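Local coordinates for glycosyl hydrolase, BNR repeat (Ralstonia eutropha, PDB 3B7F), which is a putative glycosyl hydrolase with BNR repeats, built as a seven-bladed beta-propeller, whose substrate is not established, at residues Ala271-Ile283 against Trp294-Val307. Sequence-based numbering, arbitrary orientation.
Sequences AMPREVGDIGFPI and WVFPMDGSDVWPRV. With EDO (1,2-ethanediol), chain N; EDO (1,2-ethanediol), chain M.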
# COMPACT_ATOMS: atom_id res chain seq x y z
N ALA A 271 22.52 1.59 -0.25
CA ALA A 271 23.19 1.16 0.97
C ALA A 271 22.92 -0.31 1.27
O ALA A 271 23.53 -0.85 2.18
CB ALA A 271 22.76 2.03 2.15
N MSE A 272 21.99 -0.93 0.53
CA MSE A 272 21.68 -2.34 0.69
C MSE A 272 22.84 -3.22 0.24
O MSE A 272 23.64 -2.79 -0.62
CB MSE A 272 20.42 -2.74 -0.10
CG MSE A 272 19.09 -2.23 0.49
SE MSE A 272 18.54 -3.13 2.14
CE MSE A 272 18.09 -4.90 1.42
N PRO A 273 22.94 -4.44 0.81
CA PRO A 273 24.03 -5.31 0.38
C PRO A 273 23.80 -5.74 -1.07
O PRO A 273 22.65 -5.91 -1.49
CB PRO A 273 23.93 -6.52 1.34
CG PRO A 273 23.05 -6.08 2.46
CD PRO A 273 22.10 -5.11 1.83
N ARG A 274 24.90 -5.86 -1.82
CA ARG A 274 24.88 -6.21 -3.23
C ARG A 274 24.10 -7.49 -3.49
O ARG A 274 23.32 -7.55 -4.46
CB ARG A 274 26.29 -6.39 -3.77
CG ARG A 274 26.36 -6.47 -5.29
CD ARG A 274 27.39 -7.45 -5.81
NE ARG A 274 27.07 -8.83 -5.45
CZ ARG A 274 26.08 -9.55 -5.98
NH1 ARG A 274 25.29 -9.07 -6.95
NH2 ARG A 274 25.87 -10.78 -5.55
N GLU A 275 24.29 -8.51 -2.65
CA GLU A 275 23.62 -9.81 -2.91
C GLU A 275 22.13 -9.80 -2.61
O GLU A 275 21.44 -10.66 -3.08
CB GLU A 275 24.29 -11.02 -2.22
CG GLU A 275 24.05 -11.18 -0.70
CD GLU A 275 24.77 -10.18 0.17
OE1 GLU A 275 25.41 -9.21 -0.36
OE2 GLU A 275 24.71 -10.39 1.39
N VAL A 276 21.66 -8.83 -1.83
CA VAL A 276 20.24 -8.70 -1.49
C VAL A 276 19.52 -7.75 -2.46
O VAL A 276 18.42 -8.06 -2.92
CB VAL A 276 20.07 -8.26 -0.01
CG1 VAL A 276 18.60 -8.04 0.33
CG2 VAL A 276 20.69 -9.31 0.93
N GLY A 277 20.15 -6.64 -2.82
CA GLY A 277 19.54 -5.65 -3.69
C GLY A 277 18.48 -4.82 -2.97
O GLY A 277 18.24 -4.98 -1.77
N ASP A 278 17.84 -3.92 -3.72
CA ASP A 278 16.82 -3.02 -3.16
C ASP A 278 15.53 -3.03 -3.94
O ASP A 278 14.81 -2.03 -4.03
CB ASP A 278 17.40 -1.61 -2.98
CG ASP A 278 17.68 -0.91 -4.27
OD1 ASP A 278 17.86 -1.59 -5.28
OD2 ASP A 278 17.63 0.35 -4.30
N ILE A 279 15.21 -4.21 -4.48
CA ILE A 279 13.98 -4.43 -5.22
C ILE A 279 13.05 -5.16 -4.29
O ILE A 279 13.49 -5.93 -3.43
CB ILE A 279 14.20 -5.20 -6.55
CG1 ILE A 279 15.41 -4.62 -7.30
CG2 ILE A 279 12.91 -5.18 -7.41
CD1 ILE A 279 15.48 -3.10 -7.29
N GLY A 280 11.76 -4.91 -4.44
CA GLY A 280 10.74 -5.49 -3.58
C GLY A 280 9.45 -4.78 -3.89
O GLY A 280 9.39 -4.02 -4.84
N PHE A 281 8.40 -5.08 -3.11
CA PHE A 281 7.08 -4.44 -3.28
C PHE A 281 6.61 -3.46 -2.21
O PHE A 281 6.34 -2.29 -2.53
CB PHE A 281 6.01 -5.53 -3.56
CG PHE A 281 6.17 -6.20 -4.91
CD1 PHE A 281 5.82 -5.52 -6.07
CD2 PHE A 281 6.64 -7.50 -5.01
CE1 PHE A 281 5.97 -6.11 -7.31
CE2 PHE A 281 6.79 -8.10 -6.24
CZ PHE A 281 6.45 -7.40 -7.40
N PRO A 282 6.48 -3.90 -0.94
CA PRO A 282 5.97 -2.96 0.09
C PRO A 282 7.03 -2.04 0.75
O PRO A 282 8.23 -2.33 0.74
CB PRO A 282 5.46 -3.91 1.17
CG PRO A 282 6.43 -5.06 1.10
CD PRO A 282 6.80 -5.21 -0.34
N ILE A 283 6.56 -0.93 1.32
CA ILE A 283 7.40 -0.06 2.16
C ILE A 283 6.49 0.43 3.32
O ILE A 283 5.33 0.75 3.10
CB ILE A 283 8.10 1.09 1.37
CG1 ILE A 283 9.24 1.70 2.20
CG2 ILE A 283 7.09 2.18 0.92
CD1 ILE A 283 10.32 2.43 1.38
N TRP A 294 10.75 0.02 6.86
CA TRP A 294 10.90 -1.42 6.63
C TRP A 294 10.57 -1.76 5.19
O TRP A 294 9.63 -1.18 4.65
CB TRP A 294 9.93 -2.23 7.51
CG TRP A 294 10.22 -2.16 8.95
CD1 TRP A 294 11.06 -2.97 9.63
CD2 TRP A 294 9.70 -1.23 9.90
NE1 TRP A 294 11.09 -2.62 10.94
CE2 TRP A 294 10.28 -1.53 11.14
CE3 TRP A 294 8.79 -0.16 9.82
CZ2 TRP A 294 9.98 -0.83 12.31
CZ3 TRP A 294 8.48 0.54 10.98
CH2 TRP A 294 9.07 0.19 12.22
N VAL A 295 11.34 -2.68 4.59
CA VAL A 295 11.10 -3.22 3.25
C VAL A 295 11.16 -4.78 3.30
O VAL A 295 11.55 -5.34 4.30
CB VAL A 295 12.10 -2.64 2.16
CG1 VAL A 295 11.85 -1.12 1.98
CG2 VAL A 295 13.61 -2.96 2.48
N PHE A 296 10.70 -5.43 2.23
CA PHE A 296 10.77 -6.89 2.10
C PHE A 296 11.41 -7.21 0.72
O PHE A 296 10.69 -7.37 -0.28
CB PHE A 296 9.42 -7.57 2.23
CG PHE A 296 9.56 -9.08 2.35
CD1 PHE A 296 9.63 -9.91 1.22
CD2 PHE A 296 9.68 -9.67 3.63
CE1 PHE A 296 9.79 -11.30 1.37
CE2 PHE A 296 9.84 -11.04 3.78
CZ PHE A 296 9.89 -11.86 2.65
N PRO A 297 12.75 -7.32 0.67
CA PRO A 297 13.42 -7.53 -0.58
C PRO A 297 13.15 -8.84 -1.31
O PRO A 297 13.02 -9.90 -0.70
CB PRO A 297 14.91 -7.45 -0.20
CG PRO A 297 14.90 -6.66 1.08
CD PRO A 297 13.72 -7.15 1.77
N MSE A 298 13.09 -8.71 -2.64
CA MSE A 298 12.88 -9.81 -3.57
C MSE A 298 13.87 -9.63 -4.72
O MSE A 298 14.49 -8.58 -4.84
CB MSE A 298 11.44 -9.79 -4.04
CG MSE A 298 10.47 -10.24 -2.88
SE MSE A 298 8.69 -10.46 -3.50
CE MSE A 298 8.98 -12.10 -4.46
N ASP A 299 14.00 -10.65 -5.55
CA ASP A 299 14.94 -10.69 -6.67
C ASP A 299 14.35 -10.01 -7.91
O ASP A 299 13.45 -10.52 -8.54
CB ASP A 299 15.25 -12.16 -6.95
CG ASP A 299 16.36 -12.38 -7.96
OD1 ASP A 299 16.71 -11.45 -8.71
OD2 ASP A 299 16.89 -13.51 -8.00
N GLY A 300 14.89 -8.84 -8.26
CA GLY A 300 14.44 -8.11 -9.44
C GLY A 300 15.48 -8.14 -10.54
O GLY A 300 15.53 -7.21 -11.32
N SER A 301 16.28 -9.21 -10.62
CA SER A 301 17.38 -9.30 -11.61
C SER A 301 16.94 -9.70 -13.04
O SER A 301 17.73 -9.54 -13.99
CB SER A 301 18.47 -10.26 -11.11
OG SER A 301 17.97 -11.57 -11.01
N ASP A 302 15.70 -10.17 -13.18
CA ASP A 302 15.13 -10.60 -14.45
C ASP A 302 14.51 -9.37 -15.15
O ASP A 302 14.51 -8.25 -14.61
CB ASP A 302 14.07 -11.70 -14.18
CG ASP A 302 13.93 -12.72 -15.30
OD1 ASP A 302 14.97 -13.20 -15.79
OD2 ASP A 302 12.77 -13.09 -15.66
N VAL A 303 13.97 -9.59 -16.36
CA VAL A 303 13.33 -8.53 -17.14
C VAL A 303 11.93 -8.15 -16.61
O VAL A 303 11.17 -8.99 -16.14
CB VAL A 303 13.28 -8.87 -18.67
CG1 VAL A 303 14.69 -9.04 -19.21
CG2 VAL A 303 12.43 -10.11 -18.98
N TRP A 304 11.62 -6.87 -16.74
CA TRP A 304 10.37 -6.27 -16.28
C TRP A 304 9.14 -6.96 -16.87
O TRP A 304 9.16 -7.29 -18.04
CB TRP A 304 10.34 -4.79 -16.68
CG TRP A 304 9.30 -3.99 -16.02
CD1 TRP A 304 9.44 -3.28 -14.88
CD2 TRP A 304 7.95 -3.82 -16.44
NE1 TRP A 304 8.26 -2.68 -14.54
CE2 TRP A 304 7.32 -2.99 -15.49
CE3 TRP A 304 7.20 -4.31 -17.52
CZ2 TRP A 304 5.98 -2.62 -15.59
CZ3 TRP A 304 5.86 -3.95 -17.62
CH2 TRP A 304 5.26 -3.11 -16.66
N PRO A 305 8.06 -7.16 -16.07
CA PRO A 305 7.80 -6.86 -14.65
C PRO A 305 8.10 -8.01 -13.66
O PRO A 305 7.63 -7.96 -12.53
CB PRO A 305 6.30 -6.55 -14.67
CG PRO A 305 5.76 -7.52 -15.67
CD PRO A 305 6.85 -7.73 -16.71
N ARG A 306 8.92 -8.98 -14.06
CA ARG A 306 9.17 -10.17 -13.26
C ARG A 306 10.03 -9.92 -12.03
O ARG A 306 11.17 -9.44 -12.13
CB ARG A 306 9.81 -11.29 -14.13
CG ARG A 306 8.88 -11.85 -15.24
CD ARG A 306 9.51 -13.02 -16.03
N VAL A 307 9.45 -10.23 -10.86
CA VAL A 307 10.13 -10.18 -9.56
C VAL A 307 9.98 -11.60 -8.99
O VAL A 307 8.89 -12.18 -9.03
CB VAL A 307 9.53 -9.11 -8.64
CG1 VAL A 307 10.32 -9.02 -7.34
CG2 VAL A 307 9.49 -7.73 -9.36
C1 EDO N . 16.56 -12.34 -3.12
O1 EDO N . 16.18 -12.66 -1.77
C2 EDO N . 17.04 -10.90 -3.16
O2 EDO N . 16.71 -10.25 -1.93
C1 EDO M . 19.26 -9.98 -7.07
O1 EDO M . 18.67 -10.16 -5.80
C2 EDO M . 20.38 -8.98 -6.94
O2 EDO M . 21.26 -9.47 -5.94
O HOH W 1 16.52 -6.96 -4.41
O HOH W 2 8.48 -7.68 -1.63
O HOH W 3 10.08 -4.10 -0.19
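In the hairpin formed by the first two strands of a propeller blade, Phe281 and Met298 meet at the open end, where the chain enters strand 282-285 and leaves strand 293-297. The selenium of selenomethionine Met298 lies at the rim of the Phe281 ring, near its plane and 3.9 Å from CD2, a Met-aromatic contact made edge-on. Val307, returning from the long loop after the second strand, extends to meet Phe281 as that side chain extends to meet it, its CG2 3.6 Å from Phe281 CZ. With CG anti to its own carbonyl carbon (chi1 -68°), Phe281 reaches both partners through the CD2, CE2 and CZ side, while its ring also stacks with His235.

One direct backbone bond joins the segments: Met298 N donates to Ile279 O at 2.9 Å and nearly straight (170°), although the donor is tilted 34° from the carbonyl plane. Elsewhere at this open end water takes over. One molecule accepts from Phe281 N and donates to Phe296 O, which lie 4.3 Å apart, and another accepts from Phe296 N and donates to Pro282 O, so these four backbone atoms are paired through water; direct pairing is made at Trp294 and Val284. These are the two strands nearest the propeller axis, 282-285 being the innermost edge strand of the four-stranded antiparallel blade. Ile283 and Val295 run alongside each other on one face of the sheet, CG1 to CG1 3.8 Å, and both pack on Ile255 and Gln250 of the preceding blade.

At the other end the Pro297 ring is packed by Met272, whose CE comes within 3.7 Å of CG at about a right angle, and by Val276, whose CG1 is 3.8 Å from CB. On the loop side of the Met298-Ile279 bond, Ile279 CG2 packs against Gly300 CA (3.9 Å).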